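Local coordinates for protein leucyl aminopeptidase (Trypanosoma brucei brucei, PDB 5NTD) that probably removes amino-terminal residues such as leucine from peptides, as a hexameric, metal-dependent M17 aminopeptidase whose active site here holds manganese and the inhibitor bestatin, at residues G[255-263]-G[339-347]; G[198-208]-G[323-331]. One frame throughout, in Å; residues are numbered along the deposited sequence.

Interaction 1: residues G[255-263]-G[339-347]; sequences GIYSVGKAA and LCLAENAIG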
ATOM      1  N   GLY G 255       6.611   9.840 -30.766  1.00 29.03           N
ATOM      2  CA  GLY G 255       6.948   9.039 -29.574  1.00 28.11           C
ATOM      3  C   GLY G 255       7.967   9.678 -28.670  1.00 27.40           C
ATOM      4  O   GLY G 255       7.697  10.055 -27.548  1.00 27.39           O
ATOM      5  N   ILE G 256       9.145   9.892 -29.212  1.00 27.86           N
ATOM      6  CA  ILE G 256      10.205  10.572 -28.469  1.00 27.31           C
ATOM      7  C   ILE G 256       9.822  12.014 -28.119  1.00 26.94           C
ATOM      8  O   ILE G 256      10.171  12.514 -27.055  1.00 28.62           O
ATOM      9  CB  ILE G 256      11.605  10.491 -29.165  1.00 28.55           C
ATOM     10  CG1 ILE G 256      12.662  11.131 -28.281  1.00 28.35           C
ATOM     11  CG2 ILE G 256      11.595  11.123 -30.548  1.00 30.16           C
ATOM     12  CD1 ILE G 256      14.075  10.773 -28.680  1.00 29.64           C
ATOM     13  N   TYR G 257       9.158  12.691 -29.020  1.00 26.18           N
ATOM     14  CA  TYR G 257       8.706  14.079 -28.734  1.00 27.45           C
ATOM     15  C   TYR G 257       7.786  14.096 -27.508  1.00 27.57           C
ATOM     16  O   TYR G 257       7.997  14.859 -26.577  1.00 29.44           O
ATOM     17  CB  TYR G 257       7.994  14.745 -29.947  1.00 27.65           C
ATOM     18  CG  TYR G 257       7.391  16.058 -29.559  1.00 27.45           C
ATOM     19  CD1 TYR G 257       8.197  17.149 -29.264  1.00 27.23           C
ATOM     20  CD2 TYR G 257       6.020  16.204 -29.431  1.00 27.74           C
ATOM     21  CE1 TYR G 257       7.645  18.351 -28.857  1.00 28.10           C
ATOM     22  CE2 TYR G 257       5.452  17.417 -29.032  1.00 27.05           C
ATOM     23  CZ  TYR G 257       6.272  18.473 -28.732  1.00 27.44           C
ATOM     24  OH  TYR G 257       5.738  19.677 -28.329  1.00 27.62           O
ATOM     25  N   SER G 258       6.783  13.244 -27.532  1.00 27.77           N
ATOM     26  CA  SER G 258       5.760  13.227 -26.468  1.00 28.36           C
ATOM     27  C   SER G 258       6.353  12.850 -25.110  1.00 29.15           C
ATOM     28  O   SER G 258       6.036  13.455 -24.094  1.00 30.23           O
ATOM     29  CB  SER G 258       4.633  12.271 -26.782  1.00 28.18           C
ATOM     30  OG  SER G 258       3.906  12.694 -27.911  1.00 29.16           O
ATOM     31  N   VAL G 259       7.248  11.875 -25.111  1.00 29.66           N
ATOM     32  CA  VAL G 259       7.920  11.428 -23.879  1.00 28.26           C
ATOM     33  C   VAL G 259       8.761  12.532 -23.295  1.00 28.32           C
ATOM     34  O   VAL G 259       8.741  12.796 -22.076  1.00 27.00           O
ATOM     35  CB  VAL G 259       8.789  10.199 -24.122  1.00 28.08           C
ATOM     36  CG1 VAL G 259       9.711   9.943 -22.944  1.00 28.42           C
ATOM     37  CG2 VAL G 259       7.912   9.001 -24.370  1.00 28.27           C
ATOM     38  N   GLY G 260       9.489  13.207 -24.165  1.00 28.68           N
ATOM     39  CA  GLY G 260      10.496  14.211 -23.704  1.00 29.04           C
ATOM     40  C   GLY G 260      10.056  15.652 -23.508  1.00 29.30           C
ATOM     41  O   GLY G 260      10.791  16.453 -22.932  1.00 30.05           O
ATOM     42  N   LYS G 261       8.869  15.985 -23.974  1.00 30.85           N
ATOM     43  CA  LYS G 261       8.478  17.428 -24.133  1.00 33.36           C
ATOM     44  C   LYS G 261       8.197  18.178 -22.839  1.00 32.73           C
ATOM     45  O   LYS G 261       8.260  19.401 -22.784  1.00 32.77           O
ATOM     46  CB  LYS G 261       7.289  17.576 -25.054  1.00 34.01           C
ATOM     47  CG  LYS G 261       6.042  16.943 -24.487  1.00 35.94           C
ATOM     48  CD  LYS G 261       4.866  17.068 -25.428  1.00 36.29           C
ATOM     49  CE  LYS G 261       3.783  16.160 -24.937  1.00 37.93           C
ATOM     50  NZ  LYS G 261       2.470  16.708 -25.313  1.00 40.87           N
ATOM     51  N   ALA G 262       7.927  17.434 -21.786  1.00 32.34           N
ATOM     52  CA  ALA G 262       7.677  18.052 -20.466  1.00 32.73           C
ATOM     53  C   ALA G 262       8.949  18.580 -19.794  1.00 31.22           C
ATOM     54  O   ALA G 262       8.871  19.440 -18.918  1.00 31.72           O
ATOM     55  CB  ALA G 262       6.990  17.064 -19.529  1.00 33.13           C
ATOM     56  N   ALA G 263      10.089  18.060 -20.216  1.00 29.21           N
ATOM     57  CA  ALA G 263      11.369  18.309 -19.526  1.00 30.57           C
ATOM     58  C   ALA G 263      11.912  19.712 -19.778  1.00 32.01           C
ATOM     59  O   ALA G 263      11.557  20.385 -20.744  1.00 32.70           O
ATOM     60  CB  ALA G 263      12.422  17.283 -19.917  1.00 30.15           C
ATOM     61  N   LEU G 339      20.792   7.568 -30.707  1.00 30.00           N
ATOM     62  CA  LEU G 339      20.561   7.824 -29.288  1.00 29.21           C
ATOM     63  C   LEU G 339      19.196   8.489 -29.120  1.00 30.02           C
ATOM     64  O   LEU G 339      18.934   9.556 -29.666  1.00 29.15           O
ATOM     65  CB  LEU G 339      21.623   8.724 -28.704  1.00 29.27           C
ATOM     66  CG  LEU G 339      23.067   8.311 -28.977  1.00 29.44           C
ATOM     67  CD1 LEU G 339      23.984   9.374 -28.389  1.00 29.20           C
ATOM     68  CD2 LEU G 339      23.399   6.946 -28.398  1.00 29.72           C
ATOM     69  N   CYS G 340      18.332   7.822 -28.367  1.00 29.70           N
ATOM     70  CA  CYS G 340      16.981   8.310 -28.127  1.00 30.27           C
ATOM     71  C   CYS G 340      17.013   9.047 -26.803  1.00 30.80           C
ATOM     72  O   CYS G 340      16.777   8.469 -25.735  1.00 31.01           O
ATOM     73  CB  CYS G 340      15.979   7.168 -28.101  1.00 30.20           C
ATOM     74  SG  CYS G 340      15.996   6.127 -29.570  1.00 29.83           S
ATOM     75  N   LEU G 341      17.315  10.325 -26.885  1.00 29.74           N
ATOM     76  CA  LEU G 341      17.563  11.155 -25.693  1.00 29.57           C
ATOM     77  C   LEU G 341      16.339  11.959 -25.268  1.00 30.04           C
ATOM     78  O   LEU G 341      15.757  12.728 -26.032  1.00 28.52           O
ATOM     79  CB  LEU G 341      18.702  12.126 -25.907  1.00 29.80           C
ATOM     80  CG  LEU G 341      20.018  11.506 -26.332  1.00 30.71           C
ATOM     81  CD1 LEU G 341      21.052  12.611 -26.605  1.00 32.16           C
ATOM     82  CD2 LEU G 341      20.558  10.558 -25.285  1.00 30.33           C
ATOM     83  N   ALA G 342      15.957  11.738 -24.025  1.00 30.01           N
ATOM     84  CA  ALA G 342      14.825  12.460 -23.419  1.00 30.46           C
ATOM     85  C   ALA G 342      14.917  12.329 -21.910  1.00 32.39           C
ATOM     86  O   ALA G 342      15.471  11.376 -21.390  1.00 32.30           O
ATOM     87  CB  ALA G 342      13.491  11.911 -23.895  1.00 29.12           C
ATOM     88  N   GLU G 343      14.400  13.321 -21.216  1.00 33.16           N
ATOM     89  CA  GLU G 343      14.069  13.161 -19.796  1.00 32.27           C
ATOM     90  C   GLU G 343      12.561  12.936 -19.706  1.00 31.55           C
ATOM     91  O   GLU G 343      11.792  13.682 -20.307  1.00 28.62           O
ATOM     92  CB  GLU G 343      14.457  14.350 -18.942  1.00 33.90           C
ATOM     93  CG  GLU G 343      14.037  14.143 -17.480  1.00 33.15           C
ATOM     94  CD  GLU G 343      14.622  15.146 -16.516  1.00 33.84           C
ATOM     95  OE1 GLU G 343      15.014  16.272 -16.926  1.00 34.84           O
ATOM     96  OE2 GLU G 343      14.588  14.863 -15.295  1.00 36.20           O
ATOM     97  N   ASN G 344      12.186  11.887 -18.974  1.00 30.55           N
ATOM     98  CA  ASN G 344      10.765  11.591 -18.682  1.00 30.74           C
ATOM     99  C   ASN G 344      10.378  12.357 -17.439  1.00 31.27           C
ATOM    100  O   ASN G 344      10.597  11.948 -16.319  1.00 32.38           O
ATOM    101  CB  ASN G 344      10.514  10.123 -18.497  1.00 29.89           C
ATOM    102  CG  ASN G 344       9.038   9.761 -18.576  1.00 29.46           C
ATOM    103  OD1 ASN G 344       8.221  10.519 -19.090  1.00 28.69           O
ATOM    104  ND2 ASN G 344       8.694   8.568 -18.086  1.00 27.71           N
ATOM    105  N   ALA G 345       9.863  13.540 -17.685  1.00 33.25           N
ATOM    106  CA  ALA G 345       9.659  14.555 -16.651  1.00 32.01           C
ATOM    107  C   ALA G 345       8.185  14.678 -16.318  1.00 29.66           C
ATOM    108  O   ALA G 345       7.311  14.197 -17.025  1.00 28.64           O
ATOM    109  CB  ALA G 345      10.213  15.917 -17.098  1.00 31.88           C
ATOM    110  N   ILE G 346       7.942  15.398 -15.251  1.00 30.11           N
ATOM    111  CA  ILE G 346       6.558  15.632 -14.799  1.00 31.44           C
ATOM    112  C   ILE G 346       6.325  17.140 -14.732  1.00 29.87           C
ATOM    113  O   ILE G 346       7.126  17.902 -14.202  1.00 30.02           O
ATOM    114  CB  ILE G 346       6.203  14.902 -13.452  1.00 29.31           C
ATOM    115  CG1 ILE G 346       4.702  15.049 -13.178  1.00 29.51           C
ATOM    116  CG2 ILE G 346       7.025  15.423 -12.310  1.00 28.19           C
ATOM    117  CD1 ILE G 346       4.176  14.118 -12.122  1.00 29.06           C
ATOM    118  N   GLY G 347       5.216  17.525 -15.299  1.00 29.59           N
ATOM    119  CA  GLY G 347       4.841  18.944 -15.372  1.00 28.89           C
ATOM    120  C   GLY G 347       3.675  19.176 -16.281  1.00 27.55           C
ATOM    121  O   GLY G 347       3.041  18.229 -16.748  1.00 29.12           O
TER
HETATM  122  O   HOH W   1       9.330  14.759 -20.394  1.00 31.16           O
HETATM  123  O   HOH W   2      13.561  15.588 -22.836  1.00 32.83           O

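Interaction 2: residues G[198-208]-G[323-331]; sequences DLEAVATSTQL and FLTAVRLQQ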
ATOM      1  N   ASP G 198      44.663  -1.603 -28.405  1.00 33.32           N
ATOM      2  CA  ASP G 198      43.284  -2.010 -28.677  1.00 32.92           C
ATOM      3  C   ASP G 198      42.529  -2.321 -27.357  1.00 33.39           C
ATOM      4  O   ASP G 198      41.338  -1.990 -27.201  1.00 31.85           O
ATOM      5  CB  ASP G 198      43.244  -3.243 -29.597  1.00 33.78           C
ATOM      6  CG  ASP G 198      43.651  -2.923 -31.046  1.00 33.67           C
ATOM      7  OD1 ASP G 198      44.211  -1.831 -31.292  1.00 33.71           O
ATOM      8  OD2 ASP G 198      43.291  -3.730 -31.946  1.00 33.13           O
ATOM      9  N   LEU G 199      43.218  -3.008 -26.447  1.00 31.55           N
ATOM     10  CA  LEU G 199      42.653  -3.292 -25.125  1.00 32.33           C
ATOM     11  C   LEU G 199      42.406  -1.990 -24.372  1.00 32.26           C
ATOM     12  O   LEU G 199      41.385  -1.830 -23.696  1.00 34.83           O
ATOM     13  CB  LEU G 199      43.536  -4.207 -24.305  1.00 32.50           C
ATOM     14  CG  LEU G 199      43.635  -5.633 -24.853  1.00 33.22           C
ATOM     15  CD1 LEU G 199      44.631  -6.449 -24.022  1.00 33.21           C
ATOM     16  CD2 LEU G 199      42.285  -6.330 -24.863  1.00 33.31           C
ATOM     17  N   GLU G 200      43.300  -1.036 -24.528  1.00 32.41           N
ATOM     18  CA  GLU G 200      43.073   0.307 -23.933  1.00 35.23           C
ATOM     19  C   GLU G 200      41.810   0.980 -24.457  1.00 32.85           C
ATOM     20  O   GLU G 200      41.051   1.567 -23.693  1.00 36.57           O
ATOM     21  CB  GLU G 200      44.226   1.264 -24.176  1.00 37.30           C
ATOM     22  CG  GLU G 200      45.367   1.064 -23.210  1.00 38.28           C
ATOM     23  CD  GLU G 200      46.454   2.097 -23.383  1.00 40.47           C
ATOM     24  OE1 GLU G 200      46.155   3.261 -23.764  1.00 42.74           O
ATOM     25  OE2 GLU G 200      47.616   1.749 -23.110  1.00 44.75           O
ATOM     26  N   ALA G 201      41.589   0.866 -25.742  1.00 32.07           N
ATOM     27  CA  ALA G 201      40.380   1.447 -26.367  1.00 31.95           C
ATOM     28  C   ALA G 201      39.092   0.829 -25.782  1.00 32.12           C
ATOM     29  O   ALA G 201      38.122   1.534 -25.476  1.00 31.93           O
ATOM     30  CB  ALA G 201      40.391   1.276 -27.857  1.00 31.13           C
ATOM     31  N   VAL G 202      39.128  -0.474 -25.584  1.00 30.85           N
ATOM     32  CA  VAL G 202      37.993  -1.213 -24.945  1.00 31.96           C
ATOM     33  C   VAL G 202      37.762  -0.745 -23.505  1.00 30.61           C
ATOM     34  O   VAL G 202      36.657  -0.433 -23.107  1.00 29.05           O
ATOM     35  CB  VAL G 202      38.231  -2.742 -24.950  1.00 31.72           C
ATOM     36  CG1 VAL G 202      37.194  -3.481 -24.120  1.00 31.20           C
ATOM     37  CG2 VAL G 202      38.186  -3.244 -26.376  1.00 33.33           C
ATOM     38  N   ALA G 203      38.848  -0.718 -22.756  1.00 31.21           N
ATOM     39  CA  ALA G 203      38.791  -0.280 -21.355  1.00 30.49           C
ATOM     40  C   ALA G 203      38.302   1.149 -21.255  1.00 30.25           C
ATOM     41  O   ALA G 203      37.498   1.503 -20.382  1.00 30.22           O
ATOM     42  CB  ALA G 203      40.133  -0.393 -20.700  1.00 31.46           C
ATOM     43  N   THR G 204      38.754   1.966 -22.187  1.00 29.02           N
ATOM     44  CA  THR G 204      38.317   3.381 -22.241  1.00 28.46           C
ATOM     45  C   THR G 204      36.793   3.473 -22.433  1.00 27.91           C
ATOM     46  O   THR G 204      36.126   4.280 -21.783  1.00 28.74           O
ATOM     47  CB  THR G 204      39.058   4.142 -23.360  1.00 28.23           C
ATOM     48  OG1 THR G 204      40.460   4.042 -23.097  1.00 28.81           O
ATOM     49  CG2 THR G 204      38.649   5.631 -23.407  1.00 28.03           C
ATOM     50  N   SER G 205      36.269   2.671 -23.354  1.00 25.98           N
ATOM     51  CA  SER G 205      34.829   2.678 -23.645  1.00 25.93           C
ATOM     52  C   SER G 205      34.002   2.150 -22.454  1.00 26.80           C
ATOM     53  O   SER G 205      32.946   2.670 -22.151  1.00 26.29           O
ATOM     54  CB  SER G 205      34.512   1.895 -24.895  1.00 26.11           C
ATOM     55  OG  SER G 205      34.640   2.734 -26.042  1.00 26.70           O
ATOM     56  N   THR G 206      34.498   1.113 -21.788  1.00 26.46           N
ATOM     57  CA  THR G 206      33.852   0.611 -20.576  1.00 26.24           C
ATOM     58  C   THR G 206      33.732   1.729 -19.513  1.00 27.17           C
ATOM     59  O   THR G 206      32.690   1.917 -18.901  1.00 26.05           O
ATOM     60  CB  THR G 206      34.633  -0.538 -19.965  1.00 27.32           C
ATOM     61  OG1 THR G 206      34.646  -1.621 -20.889  1.00 27.26           O
ATOM     62  CG2 THR G 206      33.989  -1.026 -18.646  1.00 28.63           C
ATOM     63  N   GLN G 207      34.823   2.477 -19.353  1.00 27.86           N
ATOM     64  CA  GLN G 207      34.922   3.534 -18.338  1.00 27.26           C
ATOM     65  C   GLN G 207      34.185   4.809 -18.708  1.00 27.83           C
ATOM     66  O   GLN G 207      33.604   5.459 -17.850  1.00 28.08           O
ATOM     67  CB  GLN G 207      36.350   3.851 -18.007  1.00 26.60           C
ATOM     68  CG  GLN G 207      37.017   2.689 -17.293  1.00 27.95           C
ATOM     69  CD  GLN G 207      38.475   2.949 -16.971  1.00 28.54           C
ATOM     70  OE1 GLN G 207      39.121   3.802 -17.600  1.00 29.49           O
ATOM     71  NE2 GLN G 207      39.002   2.202 -16.025  1.00 27.72           N
ATOM     72  N   LEU G 208      34.177   5.149 -19.982  1.00 27.77           N
ATOM     73  CA  LEU G 208      33.354   6.289 -20.445  1.00 26.50           C
ATOM     74  C   LEU G 208      31.870   5.963 -20.221  1.00 25.82           C
ATOM     75  O   LEU G 208      31.108   6.795 -19.779  1.00 26.58           O
ATOM     76  CB  LEU G 208      33.601   6.605 -21.914  1.00 25.40           C
ATOM     77  CG  LEU G 208      32.737   7.706 -22.497  1.00 24.67           C
ATOM     78  CD1 LEU G 208      32.909   9.003 -21.731  1.00 24.86           C
ATOM     79  CD2 LEU G 208      33.094   7.935 -23.961  1.00 25.52           C
ATOM     80  N   PHE G 323      29.972   1.950 -30.322  1.00 27.42           N
ATOM     81  CA  PHE G 323      30.204   2.713 -31.552  1.00 27.74           C
ATOM     82  C   PHE G 323      31.603   3.345 -31.530  1.00 28.83           C
ATOM     83  O   PHE G 323      32.341   3.261 -32.504  1.00 28.44           O
ATOM     84  CB  PHE G 323      29.156   3.769 -31.731  1.00 27.27           C
ATOM     85  CG  PHE G 323      29.325   4.599 -32.966  1.00 28.20           C
ATOM     86  CD1 PHE G 323      28.705   4.245 -34.144  1.00 29.39           C
ATOM     87  CD2 PHE G 323      30.012   5.795 -32.917  1.00 29.41           C
ATOM     88  CE1 PHE G 323      28.783   5.059 -35.270  1.00 30.33           C
ATOM     89  CE2 PHE G 323      30.107   6.614 -34.035  1.00 30.34           C
ATOM     90  CZ  PHE G 323      29.490   6.246 -35.212  1.00 30.48           C
ATOM     91  N   LEU G 324      31.942   4.021 -30.442  1.00 29.58           N
ATOM     92  CA  LEU G 324      33.268   4.692 -30.333  1.00 29.32           C
ATOM     93  C   LEU G 324      34.393   3.686 -30.483  1.00 31.16           C
ATOM     94  O   LEU G 324      35.374   3.939 -31.186  1.00 32.42           O
ATOM     95  CB  LEU G 324      33.460   5.430 -29.023  1.00 30.07           C
ATOM     96  CG  LEU G 324      32.606   6.687 -28.840  1.00 30.36           C
ATOM     97  CD1 LEU G 324      32.966   7.332 -27.506  1.00 30.11           C
ATOM     98  CD2 LEU G 324      32.781   7.678 -29.987  1.00 31.63           C
ATOM     99  N   THR G 325      34.242   2.527 -29.855  1.00 30.21           N
ATOM    100  CA  THR G 325      35.269   1.506 -29.956  1.00 29.89           C
ATOM    101  C   THR G 325      35.437   1.054 -31.399  1.00 30.57           C
ATOM    102  O   THR G 325      36.554   0.895 -31.888  1.00 33.22           O
ATOM    103  CB  THR G 325      34.949   0.307 -29.089  1.00 29.56           C
ATOM    104  OG1 THR G 325      34.969   0.749 -27.733  1.00 29.29           O
ATOM    105  CG2 THR G 325      36.016  -0.790 -29.265  1.00 29.79           C
ATOM    106  N   ALA G 326      34.324   0.827 -32.073  1.00 30.13           N
ATOM    107  CA  ALA G 326      34.347   0.407 -33.472  1.00 28.98           C
ATOM    108  C   ALA G 326      35.088   1.448 -34.336  1.00 30.51           C
ATOM    109  O   ALA G 326      35.826   1.067 -35.259  1.00 29.59           O
ATOM    110  CB  ALA G 326      32.954   0.194 -34.013  1.00 29.14           C
ATOM    111  N   VAL G 327      34.858   2.737 -34.052  1.00 29.22           N
ATOM    112  CA  VAL G 327      35.513   3.814 -34.823  1.00 29.52           C
ATOM    113  C   VAL G 327      37.006   3.845 -34.503  1.00 30.78           C
ATOM    114  O   VAL G 327      37.866   3.863 -35.387  1.00 31.33           O
ATOM    115  CB  VAL G 327      34.924   5.186 -34.543  1.00 28.84           C
ATOM    116  CG1 VAL G 327      35.754   6.277 -35.217  1.00 28.41           C
ATOM    117  CG2 VAL G 327      33.491   5.236 -35.049  1.00 29.23           C
ATOM    118  N   ARG G 328      37.306   3.812 -33.228  1.00 31.07           N
ATOM    119  CA  ARG G 328      38.705   3.872 -32.788  1.00 31.73           C
ATOM    120  C   ARG G 328      39.541   2.673 -33.270  1.00 34.17           C
ATOM    121  O   ARG G 328      40.693   2.857 -33.655  1.00 36.35           O
ATOM    122  CB  ARG G 328      38.825   3.999 -31.278  1.00 30.07           C
ATOM    123  CG  ARG G 328      38.593   5.406 -30.817  1.00 29.09           C
ATOM    124  CD  ARG G 328      38.469   5.483 -29.314  1.00 29.15           C
ATOM    125  NE  ARG G 328      38.715   6.842 -28.834  1.00 29.45           N
ATOM    126  CZ  ARG G 328      38.385   7.304 -27.617  1.00 29.35           C
ATOM    127  NH1 ARG G 328      37.796   6.503 -26.709  1.00 29.03           N
ATOM    128  NH2 ARG G 328      38.652   8.565 -27.310  1.00 27.60           N
ATOM    129  N   LEU G 329      38.971   1.480 -33.243  1.00 34.18           N
ATOM    130  CA  LEU G 329      39.656   0.265 -33.741  1.00 34.78           C
ATOM    131  C   LEU G 329      39.417  -0.030 -35.212  1.00 35.61           C
ATOM    132  O   LEU G 329      39.953  -0.999 -35.741  1.00 34.03           O
ATOM    133  CB  LEU G 329      39.243  -0.963 -32.952  1.00 34.85           C
ATOM    134  CG  LEU G 329      39.494  -0.847 -31.440  1.00 35.76           C
ATOM    135  CD1 LEU G 329      39.176  -2.171 -30.774  1.00 34.72           C
ATOM    136  CD2 LEU G 329      40.933  -0.412 -31.146  1.00 37.14           C
ATOM    137  N   GLN G 330      38.652   0.834 -35.862  1.00 35.84           N
ATOM    138  CA  GLN G 330      38.342   0.693 -37.296  1.00 36.11           C
ATOM    139  C   GLN G 330      37.851  -0.700 -37.606  1.00 35.15           C
ATOM    140  O   GLN G 330      38.310  -1.349 -38.548  1.00 35.13           O
ATOM    141  CB  GLN G 330      39.552   1.031 -38.165  1.00 39.81           C
ATOM    142  CG  GLN G 330      39.922   2.481 -37.996  1.00 46.24           C
ATOM    143  CD  GLN G 330      41.101   2.873 -38.849  1.00 59.33           C
ATOM    144  OE1 GLN G 330      42.101   2.137 -38.953  1.00 61.61           O
ATOM    145  NE2 GLN G 330      41.001   4.051 -39.495  1.00 67.64           N
ATOM    146  N   GLN G 331      36.901  -1.163 -36.809  1.00 32.55           N
ATOM    147  CA  GLN G 331      36.255  -2.449 -37.081  1.00 30.71           C
ATOM    148  C   GLN G 331      35.498  -2.352 -38.413  1.00 29.53           C
ATOM    149  O   GLN G 331      34.960  -1.286 -38.734  1.00 29.07           O
ATOM    150  CB  GLN G 331      35.302  -2.831 -35.962  1.00 31.51           C
ATOM    151  CG  GLN G 331      36.018  -3.198 -34.680  1.00 31.72           C
ATOM    152  CD  GLN G 331      35.061  -3.638 -33.584  1.00 31.76           C
ATOM    153  OE1 GLN G 331      34.416  -2.802 -32.954  1.00 32.75           O
ATOM    154  NE2 GLN G 331      34.981  -4.939 -33.348  1.00 30.28           N
TER
HETATM  155  O   HOH W   3      37.354   3.719 -26.858  1.00 43.49           O

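Interaction 1: residues G[255-263]-G[339-347]
Gly260 lays its bare CA on the methyl of Ala342, CA to CB 3.8 Å, which brings the chain at Gly260 close to the backbone of strand 334-344. The two small residues suit this closeness: the CA atoms of Gly260 and Ala342 are 4.7 Å apart. One helical turn earlier Ile256 reaches the strand with CD1, 3.7 Å from Leu341 O; its CG1 stands anti to the backbone N (chi1 -176°), which carries the branch out over the Cys340-Leu341 backbone. A type I turn from Gly260 to Ala263 brings Ala263 CB to 3.8 Å from Ala345 CB. Water joins the polar backbones. One molecule donates to Gly260 O and accepts from Glu343 N, while another lies 2.7 Å from Val259 O and 3.0 Å from Ala345 N. Farther out, Asn344 ND2 bonds to the metal ligand Asp294 and to Thr370 O, consistent with a second-shell position beside the manganese site, and Glu343 forms a salt bridge with Arg352 of a neighbouring subunit. The strand lies between strands 268-274 and 283-291 in the catalytic-domain sheet, and helix 374-387 packs against Ile256, Val259 and Cys340.

Interaction 2: residues G[198-208]-G[323-331]
Ser205 OG and Thr325 OG1 meet at 2.6 Å, and either hydroxyl could be the donor. Cys321 O, one turn back along helix 314-328, lies within hydrogen-bonding reach of both; the two hydroxyl protons are shared among these contacts, which cannot all be made at once. Small hydroxyl residues thus let a buried polar cluster form between closely packed helices. A water extends it, donating to Ser205 OG and, at 2.7 Å, to Ala201 O. The same water accepts from Arg328 NH1 at 2.8 Å, lying at the edge of the guanidinium and in its plane. Arg328 is extended from CG to NE, a reach that brings NH1 3.5 Å from Thr204 CG2. The Thr204 methyl is available there because OG1 turns back to Glu200 O, anti to its own carbonyl carbon (chi1 -58°), and bonds from above the carbonyl plane, on the face opposite the one used by Thr204 N. The helical segments 198-208 and 323-328 run nearly antiparallel, at 159°, their axes approaching to 9.4 Å. A Schellman motif follows, Gln330 having positive phi, and at this end Leu329 reaches across to the other helix: its CD2 rests 3.7 Å from Ala201 CB, where a small residue leaves room, and also touches the Asp198 carboxylate. Toward the other end, Leu208 CD2 meets Leu324 CD1 at 3.6 Å, and Tyr232 of helix 222-236 packs against both leucines.

How the interactions relate
Interaction 1 is the more deeply enclosed, nearly all its touching residues being buried; interaction 2, centred about 29 Å away, has a partly exposed end at Asp198, Ala201, Arg328 and Leu329. Helix 314-328 and strand 334-344 are consecutive, so one chain passage carries the second segment of each: 323-331 faces another helix, and 339-347 runs along the catalytic sheet toward the manganese site. Interaction 1 joins helix to strand through glycine, alanine and aliphatic contacts, with water bridging the backbones; interaction 2 adds a direct hydroxyl pair and a water-linked arginine. Interaction 1 adjoins the metals and neighbouring subunits, whereas no other chain touches interaction 2, whose helix 196-214 also packs against strand 26-30 of the six-stranded sheet.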